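Local atomic coordinates of alpha-catenin-like protein hmp-1 (Caenorhabditis elegans, PDB entry 5H5M), a protein that forms part of the catenin-cadherin complex at adherens junctions, binds beta-catenin and actin filaments, and is required for cell migration and shape changes in the embryo. Residues T128-L133 against T215-W220; N144-S149 against L200-T205. All blocks are in the same frame, centred on the assembly; numbering follows the deposited sequence.

Contact 1: residues T128-L133 against T215-W220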
ATOM      1  N   THR A 128      14.604   5.049   7.360  1.00 27.90           N
ATOM      2  CA  THR A 128      15.449   4.261   8.260  1.00 29.64           C
ATOM      3  C   THR A 128      16.475   3.324   7.598  1.00 28.48           C
ATOM      4  O   THR A 128      17.623   3.284   8.041  1.00 37.43           O
ATOM      5  CB  THR A 128      14.578   3.415   9.222  1.00 36.61           C
ATOM      6  OG1 THR A 128      13.666   4.271   9.923  1.00 42.02           O
ATOM      7  CG2 THR A 128      15.444   2.684  10.235  1.00 33.78           C
ATOM      8  N   PRO A 129      16.084   2.570   6.549  1.00 33.56           N
ATOM      9  CA  PRO A 129      17.079   1.647   5.985  1.00 27.82           C
ATOM     10  C   PRO A 129      18.369   2.321   5.512  1.00 35.73           C
ATOM     11  O   PRO A 129      19.446   1.764   5.724  1.00 33.77           O
ATOM     12  CB  PRO A 129      16.343   1.019   4.799  1.00 30.04           C
ATOM     13  CG  PRO A 129      14.907   1.110   5.158  1.00 40.07           C
ATOM     14  CD  PRO A 129      14.763   2.401   5.909  1.00 35.39           C
ATOM     15  N   LEU A 130      18.263   3.493   4.890  1.00 38.23           N
ATOM     16  CA  LEU A 130      19.448   4.208   4.427  1.00 31.32           C
ATOM     17  C   LEU A 130      20.192   4.859   5.590  1.00 30.83           C
ATOM     18  O   LEU A 130      21.421   4.883   5.612  1.00 28.97           O
ATOM     19  CB  LEU A 130      19.075   5.267   3.389  1.00 26.61           C
ATOM     20  CG  LEU A 130      20.268   6.030   2.808  1.00 30.17           C
ATOM     21  CD1 LEU A 130      21.318   5.058   2.293  1.00 25.18           C
ATOM     22  CD2 LEU A 130      19.831   6.984   1.704  1.00 32.78           C
ATOM     23  N   ILE A 131      19.441   5.384   6.553  1.00 34.33           N
ATOM     24  CA  ILE A 131      20.032   6.013   7.727  1.00 30.90           C
ATOM     25  C   ILE A 131      20.862   5.015   8.527  1.00 35.92           C
ATOM     26  O   ILE A 131      21.985   5.315   8.931  1.00 40.69           O
ATOM     27  CB  ILE A 131      18.952   6.633   8.635  1.00 41.55           C
ATOM     28  CG1 ILE A 131      18.260   7.787   7.913  1.00 40.51           C
ATOM     29  CG2 ILE A 131      19.559   7.119   9.942  1.00 35.81           C
ATOM     30  CD1 ILE A 131      19.217   8.848   7.413  1.00 42.51           C
ATOM     31  N   LEU A 132      20.313   3.824   8.743  1.00 41.95           N
ATOM     32  CA  LEU A 132      21.041   2.775   9.449  1.00 45.26           C
ATOM     33  C   LEU A 132      22.286   2.361   8.671  1.00 46.46           C
ATOM     34  O   LEU A 132      23.316   2.033   9.263  1.00 45.20           O
ATOM     35  CB  LEU A 132      20.143   1.561   9.695  1.00 34.20           C
ATOM     36  CG  LEU A 132      19.040   1.745  10.739  1.00 50.99           C
ATOM     37  CD1 LEU A 132      18.272   0.448  10.947  1.00 45.81           C
ATOM     38  CD2 LEU A 132      19.617   2.251  12.056  1.00 39.40           C
ATOM     39  N   LEU A 133      22.187   2.381   7.345  1.00 36.15           N
ATOM     40  CA  LEU A 133      23.324   2.052   6.493  1.00 39.73           C
ATOM     41  C   LEU A 133      24.442   3.075   6.672  1.00 39.47           C
ATOM     42  O   LEU A 133      25.590   2.713   6.932  1.00 47.49           O
ATOM     43  CB  LEU A 133      22.899   1.980   5.022  1.00 27.16           C
ATOM     44  CG  LEU A 133      23.999   1.715   3.993  1.00 26.51           C
ATOM     45  CD1 LEU A 133      24.802   0.481   4.358  1.00 27.83           C
ATOM     46  CD2 LEU A 133      23.411   1.571   2.591  1.00 24.73           C
ATOM     47  N   THR A 215      26.119  13.071  -0.835  1.00 32.63           N
ATOM     48  CA  THR A 215      25.642  13.391  -2.174  1.00 39.59           C
ATOM     49  C   THR A 215      24.663  12.318  -2.658  1.00 35.19           C
ATOM     50  O   THR A 215      23.593  12.628  -3.185  1.00 34.92           O
ATOM     51  CB  THR A 215      26.811  13.527  -3.172  1.00 39.54           C
ATOM     52  OG1 THR A 215      27.562  14.707  -2.864  1.00 39.67           O
ATOM     53  CG2 THR A 215      26.295  13.626  -4.603  1.00 38.81           C
ATOM     54  N   TYR A 216      25.035  11.057  -2.460  1.00 27.85           N
ATOM     55  CA  TYR A 216      24.179   9.935  -2.832  1.00 26.92           C
ATOM     56  C   TYR A 216      22.939   9.854  -1.959  1.00 30.50           C
ATOM     57  O   TYR A 216      21.850   9.538  -2.443  1.00 37.16           O
ATOM     58  CB  TYR A 216      24.958   8.618  -2.757  1.00 26.68           C
ATOM     59  CG  TYR A 216      25.708   8.320  -4.029  1.00 31.35           C
ATOM     60  CD1 TYR A 216      25.102   7.622  -5.064  1.00 23.73           C
ATOM     61  CD2 TYR A 216      27.013   8.762  -4.209  1.00 28.64           C
ATOM     62  CE1 TYR A 216      25.780   7.358  -6.238  1.00 27.48           C
ATOM     63  CE2 TYR A 216      27.698   8.505  -5.379  1.00 28.51           C
ATOM     64  CZ  TYR A 216      27.076   7.802  -6.390  1.00 28.63           C
ATOM     65  OH  TYR A 216      27.751   7.542  -7.557  1.00 41.82           O
ATOM     66  N   LYS A 217      23.112  10.132  -0.672  1.00 33.43           N
ATOM     67  CA  LYS A 217      22.005  10.123   0.278  1.00 35.83           C
ATOM     68  C   LYS A 217      20.908  11.092  -0.140  1.00 29.64           C
ATOM     69  O   LYS A 217      19.735  10.728  -0.192  1.00 32.81           O
ATOM     70  CB  LYS A 217      22.504  10.476   1.678  1.00 37.91           C
ATOM     71  CG  LYS A 217      21.402  10.768   2.681  1.00 34.58           C
ATOM     72  CD  LYS A 217      21.959  11.538   3.869  1.00 38.27           C
ATOM     73  CE  LYS A 217      20.866  11.942   4.840  1.00 50.07           C
ATOM     74  NZ  LYS A 217      21.419  12.695   6.001  1.00 51.72           N
ATOM     75  N   ASN A 218      21.301  12.321  -0.449  1.00 27.61           N
ATOM     76  CA  ASN A 218      20.344  13.363  -0.796  1.00 31.94           C
ATOM     77  C   ASN A 218      19.665  13.116  -2.141  1.00 37.14           C
ATOM     78  O   ASN A 218      18.471  13.372  -2.291  1.00 41.18           O
ATOM     79  CB  ASN A 218      21.034  14.728  -0.790  1.00 31.26           C
ATOM     80  CG  ASN A 218      21.472  15.147   0.601  1.00 46.59           C
ATOM     81  OD1 ASN A 218      20.791  14.866   1.588  1.00 49.94           O
ATOM     82  ND2 ASN A 218      22.618  15.809   0.688  1.00 48.23           N
ATOM     83  N   ALA A 219      20.425  12.615  -3.112  1.00 26.12           N
ATOM     84  CA  ALA A 219      19.858  12.282  -4.412  1.00 29.37           C
ATOM     85  C   ALA A 219      18.816  11.179  -4.261  1.00 30.50           C
ATOM     86  O   ALA A 219      17.770  11.206  -4.910  1.00 35.66           O
ATOM     87  CB  ALA A 219      20.947  11.859  -5.383  1.00 25.04           C
ATOM     88  N   TRP A 220      19.104  10.219  -3.388  1.00 23.84           N
ATOM     89  CA  TRP A 220      18.195   9.110  -3.139  1.00 24.99           C
ATOM     90  C   TRP A 220      16.891   9.588  -2.504  1.00 29.96           C
ATOM     91  O   TRP A 220      15.803   9.293  -3.004  1.00 33.97           O
ATOM     92  CB  TRP A 220      18.856   8.059  -2.245  1.00 26.07           C
ATOM     93  CG  TRP A 220      17.931   6.940  -1.889  1.00 27.72           C
ATOM     94  CD1 TRP A 220      17.190   6.817  -0.747  1.00 21.96           C
ATOM     95  CD2 TRP A 220      17.627   5.793  -2.688  1.00 26.75           C
ATOM     96  NE1 TRP A 220      16.453   5.660  -0.784  1.00 22.18           N
ATOM     97  CE2 TRP A 220      16.704   5.011  -1.966  1.00 23.03           C
ATOM     98  CE3 TRP A 220      18.052   5.346  -3.944  1.00 23.80           C
ATOM     99  CZ2 TRP A 220      16.195   3.811  -2.456  1.00 17.05           C
ATOM    100  CZ3 TRP A 220      17.548   4.150  -4.430  1.00 22.60           C
ATOM    101  CH2 TRP A 220      16.629   3.397  -3.689  1.00 16.52           C
TER

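Contact 2: residues N144-S149 against L200-T205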
ATOM      1  N   ASN A 144      28.053  -4.586   9.937  1.00 56.02           N
ATOM      2  CA  ASN A 144      26.739  -3.955   9.908  1.00 53.66           C
ATOM      3  C   ASN A 144      26.457  -3.255   8.586  1.00 47.73           C
ATOM      4  O   ASN A 144      25.327  -3.268   8.105  1.00 47.94           O
ATOM      5  CB  ASN A 144      26.593  -2.955  11.056  1.00 52.50           C
ATOM      6  CG  ASN A 144      26.409  -3.633  12.396  1.00 62.05           C
ATOM      7  OD1 ASN A 144      26.044  -4.807  12.464  1.00 65.92           O
ATOM      8  ND2 ASN A 144      26.653  -2.892  13.473  1.00 49.15           N
ATOM      9  N   THR A 145      27.483  -2.641   8.006  1.00 43.23           N
ATOM     10  CA  THR A 145      27.320  -1.943   6.738  1.00 40.65           C
ATOM     11  C   THR A 145      26.867  -2.914   5.652  1.00 42.98           C
ATOM     12  O   THR A 145      25.932  -2.624   4.911  1.00 47.27           O
ATOM     13  CB  THR A 145      28.620  -1.238   6.296  1.00 44.60           C
ATOM     14  OG1 THR A 145      28.988  -0.254   7.270  1.00 49.16           O
ATOM     15  CG2 THR A 145      28.423  -0.554   4.949  1.00 44.22           C
ATOM     16  N   ARG A 146      27.515  -4.074   5.579  1.00 42.61           N
ATOM     17  CA  ARG A 146      27.164  -5.078   4.580  1.00 40.88           C
ATOM     18  C   ARG A 146      25.765  -5.641   4.815  1.00 46.96           C
ATOM     19  O   ARG A 146      25.031  -5.908   3.863  1.00 47.04           O
ATOM     20  CB  ARG A 146      28.196  -6.204   4.566  1.00 36.10           C
ATOM     21  CG  ARG A 146      29.589  -5.727   4.189  1.00 47.36           C
ATOM     22  CD  ARG A 146      30.419  -6.829   3.564  1.00 58.66           C
ATOM     23  NE  ARG A 146      31.768  -6.369   3.244  1.00 72.30           N
ATOM     24  CZ  ARG A 146      32.091  -5.708   2.136  1.00 60.08           C
ATOM     25  NH1 ARG A 146      31.163  -5.425   1.233  1.00 49.48           N
ATOM     26  NH2 ARG A 146      33.344  -5.327   1.931  1.00 63.08           N
ATOM     27  N   TYR A 147      25.399  -5.818   6.082  1.00 41.68           N
ATOM     28  CA  TYR A 147      24.045  -6.239   6.420  1.00 43.05           C
ATOM     29  C   TYR A 147      23.035  -5.163   6.027  1.00 45.94           C
ATOM     30  O   TYR A 147      22.047  -5.444   5.345  1.00 40.36           O
ATOM     31  CB  TYR A 147      23.922  -6.557   7.913  1.00 38.87           C
ATOM     32  CG  TYR A 147      22.506  -6.886   8.331  1.00 44.05           C
ATOM     33  CD1 TYR A 147      21.914  -8.087   7.959  1.00 47.18           C
ATOM     34  CD2 TYR A 147      21.756  -5.991   9.081  1.00 44.75           C
ATOM     35  CE1 TYR A 147      20.614  -8.388   8.327  1.00 46.02           C
ATOM     36  CE2 TYR A 147      20.456  -6.285   9.455  1.00 51.68           C
ATOM     37  CZ  TYR A 147      19.891  -7.485   9.076  1.00 46.96           C
ATOM     38  OH  TYR A 147      18.600  -7.783   9.446  1.00 43.79           O
ATOM     39  N   ARG A 148      23.292  -3.929   6.452  1.00 44.63           N
ATOM     40  CA  ARG A 148      22.395  -2.817   6.151  1.00 42.51           C
ATOM     41  C   ARG A 148      22.395  -2.499   4.656  1.00 34.71           C
ATOM     42  O   ARG A 148      21.397  -2.016   4.122  1.00 32.56           O
ATOM     43  CB  ARG A 148      22.784  -1.575   6.957  1.00 31.45           C
ATOM     44  CG  ARG A 148      22.558  -1.714   8.454  1.00 34.72           C
ATOM     45  CD  ARG A 148      21.118  -2.082   8.763  1.00 43.34           C
ATOM     46  NE  ARG A 148      20.918  -2.360  10.183  1.00 61.19           N
ATOM     47  CZ  ARG A 148      19.760  -2.744  10.711  1.00 57.57           C
ATOM     48  NH1 ARG A 148      18.696  -2.894   9.935  1.00 58.33           N
ATOM     49  NH2 ARG A 148      19.664  -2.977  12.013  1.00 50.90           N
ATOM     50  N   SER A 149      23.516  -2.763   3.988  1.00 29.90           N
ATOM     51  CA  SER A 149      23.594  -2.626   2.536  1.00 29.06           C
ATOM     52  C   SER A 149      22.611  -3.575   1.867  1.00 29.22           C
ATOM     53  O   SER A 149      21.851  -3.181   0.983  1.00 28.39           O
ATOM     54  CB  SER A 149      25.014  -2.903   2.036  1.00 27.05           C
ATOM     55  OG  SER A 149      25.062  -2.932   0.622  1.00 60.76           O
ATOM     56  N   LEU A 200      32.689   4.400   2.165  1.00 35.68           N
ATOM     57  CA  LEU A 200      32.785   5.226   3.361  1.00 39.89           C
ATOM     58  C   LEU A 200      33.182   4.383   4.568  1.00 46.60           C
ATOM     59  O   LEU A 200      33.986   4.811   5.395  1.00 51.48           O
ATOM     60  CB  LEU A 200      31.466   5.946   3.637  1.00 34.03           C
ATOM     61  CG  LEU A 200      31.426   6.724   4.956  1.00 40.39           C
ATOM     62  CD1 LEU A 200      32.540   7.766   5.001  1.00 38.27           C
ATOM     63  CD2 LEU A 200      30.061   7.372   5.177  1.00 40.54           C
ATOM     64  N   CYS A 201      32.616   3.184   4.658  1.00 44.49           N
ATOM     65  CA  CYS A 201      32.919   2.264   5.750  1.00 37.25           C
ATOM     66  C   CYS A 201      34.410   1.940   5.827  1.00 40.32           C
ATOM     67  O   CYS A 201      34.984   1.870   6.913  1.00 44.93           O
ATOM     68  CB  CYS A 201      32.115   0.972   5.594  1.00 36.21           C
ATOM     69  SG  CYS A 201      32.501  -0.298   6.815  1.00 57.12           S
ATOM     70  N   HIS A 202      35.031   1.753   4.668  1.00 38.37           N
ATOM     71  CA  HIS A 202      36.436   1.370   4.607  1.00 40.16           C
ATOM     72  C   HIS A 202      37.384   2.539   4.882  1.00 47.86           C
ATOM     73  O   HIS A 202      38.546   2.327   5.223  1.00 43.89           O
ATOM     74  CB  HIS A 202      36.750   0.744   3.245  1.00 39.68           C
ATOM     75  CG  HIS A 202      36.128  -0.606   3.045  1.00 42.10           C
ATOM     76  ND1 HIS A 202      35.996  -1.188   1.801  1.00 46.22           N
ATOM     77  CD2 HIS A 202      35.608  -1.485   3.929  1.00 44.17           C
ATOM     78  CE1 HIS A 202      35.417  -2.369   1.932  1.00 38.09           C
ATOM     79  NE2 HIS A 202      35.173  -2.576   3.211  1.00 42.29           N
ATOM     80  N   GLN A 203      36.892   3.768   4.732  1.00 51.91           N
ATOM     81  CA  GLN A 203      37.695   4.963   5.017  1.00 43.14           C
ATOM     82  C   GLN A 203      36.866   6.057   5.696  1.00 51.47           C
ATOM     83  O   GLN A 203      36.650   7.120   5.114  1.00 55.79           O
ATOM     84  CB  GLN A 203      38.306   5.526   3.730  1.00 42.85           C
ATOM     85  CG  GLN A 203      39.134   4.544   2.919  1.00 42.80           C
ATOM     86  CD  GLN A 203      39.933   5.225   1.829  1.00 50.90           C
ATOM     87  OE1 GLN A 203      40.686   6.161   2.092  1.00 64.89           O
ATOM     88  NE2 GLN A 203      39.770   4.762   0.597  1.00 46.85           N
ATOM     89  N   PRO A 204      36.413   5.809   6.936  1.00 46.10           N
ATOM     90  CA  PRO A 204      35.429   6.678   7.595  1.00 46.65           C
ATOM     91  C   PRO A 204      35.932   8.088   7.915  1.00 55.02           C
ATOM     92  O   PRO A 204      35.118   9.007   8.022  1.00 50.97           O
ATOM     93  CB  PRO A 204      35.109   5.922   8.895  1.00 48.32           C
ATOM     94  CG  PRO A 204      35.648   4.536   8.699  1.00 52.62           C
ATOM     95  CD  PRO A 204      36.828   4.698   7.806  1.00 45.85           C
ATOM     96  N   THR A 205      37.241   8.259   8.070  1.00 49.32           N
ATOM     97  CA  THR A 205      37.798   9.561   8.429  1.00 53.64           C
ATOM     98  C   THR A 205      38.081  10.425   7.203  1.00 55.27           C
ATOM     99  O   THR A 205      38.648  11.512   7.317  1.00 59.41           O
ATOM    100  CB  THR A 205      39.097   9.413   9.240  1.00 55.23           C
ATOM    101  OG1 THR A 205      40.077   8.725   8.453  1.00 64.05           O
ATOM    102  CG2 THR A 205      38.840   8.635  10.519  1.00 56.43           C
TER

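Contact 1: residues T128-L133 against T215-W220
L130 reaches across from helix 128-137 and lays its CD2 methyl against the pyrrole side of W220, 3.6 Å from CD1 of the indole. The approach to the ring is oblique. CG of L130 lies anti to the backbone N (chi1 -178°), which sends the isobutyl group out toward helix 207-233; its CD2 also comes to 4.1 Å from CA of K217, so the same methyl touches both the indole and the start of the lysine. Leucine suits this buried place because its flexible, wholly apolar side chain reaches across the gap to meet both. The two segments run antiparallel at 177°, with axes 11.6 Å apart, as neighbours in one of the four-helix bundles of the alpha-catenin M domain. At that spacing it is long side chains, L130, K217 and W220, that span the gap. The broad indole of W220 also meets F152 edge-to-face and packs on L186, while L130 continues onto V193, M213 and F221. Where the interface is partly exposed, I131 brings its CD1 to 4.3 Å from CE of K217. The lysine is stretched out, so its methylenes pack beside isoleucine while NZ forms a salt bridge with E214 on its own helix.

Contact 2: residues N144-S149 against L200-T205
T145 and C201 meet at the shortest backbone approach between the segments, their CA atoms 7.1 Å apart. The threonine OG1 sits 3.5 Å from SG of C201, and its CG2 methyl comes to 4.0 Å from CB of the cysteine. Small side chains suit a place where the helices come this close, and both are buried. The next residue along each segment makes the outer pair: R146 stretches toward H202, and NH2 of the arginine comes to the edge of the imidazole, near its plane, 3.5 Å from NE2. The guanidinium and ring planes stand 61° apart, so the two groups do not stack. These residues join helix 142-166 to the C-terminal end of helix 173-202, near the tip of a helical bundle in the M domain of this vinculin/alpha-catenin family protein. Beyond the first shell, residues at and just before the start of helix 142-166 position the polar groups. OG1 of T145 is hydrogen-bonded to the carbonyl O of H141; with OG1 beside the backbone N (chi1 -62°), the hydroxyl turns back toward the residue preceding the helix and a buried polar group is satisfied. E142 links the exposed pair: OE2 makes a salt bridge to NE of R146, and OE1 a weak hydrogen bond to NE2 of H202; its negative charge probably offsets the arginine beside the imidazole. The T145 side chain also packs on L133, A136 and I198.

Helix 128-137 and helix 142-166 follow each other in the chain, as do helix 173-202 and helix 207-233, and each contact takes one helix from either pair; contact 2 is nested within the loop closed by contact 1. Their centres lie 12 Å apart, and L133 joins them by packing its CD1 3.4 Å from the backbone O of T145. Contact 1, nearer the centre of the chain, relies on large apolar groups with the lysine stem at its margin. Contact 2, farther out, combines a buried threonine-cysteine pair with a solvent-exposed arginine-histidine pair, whose polar groups lie at the exposed end of the bundle, with E142 nearby.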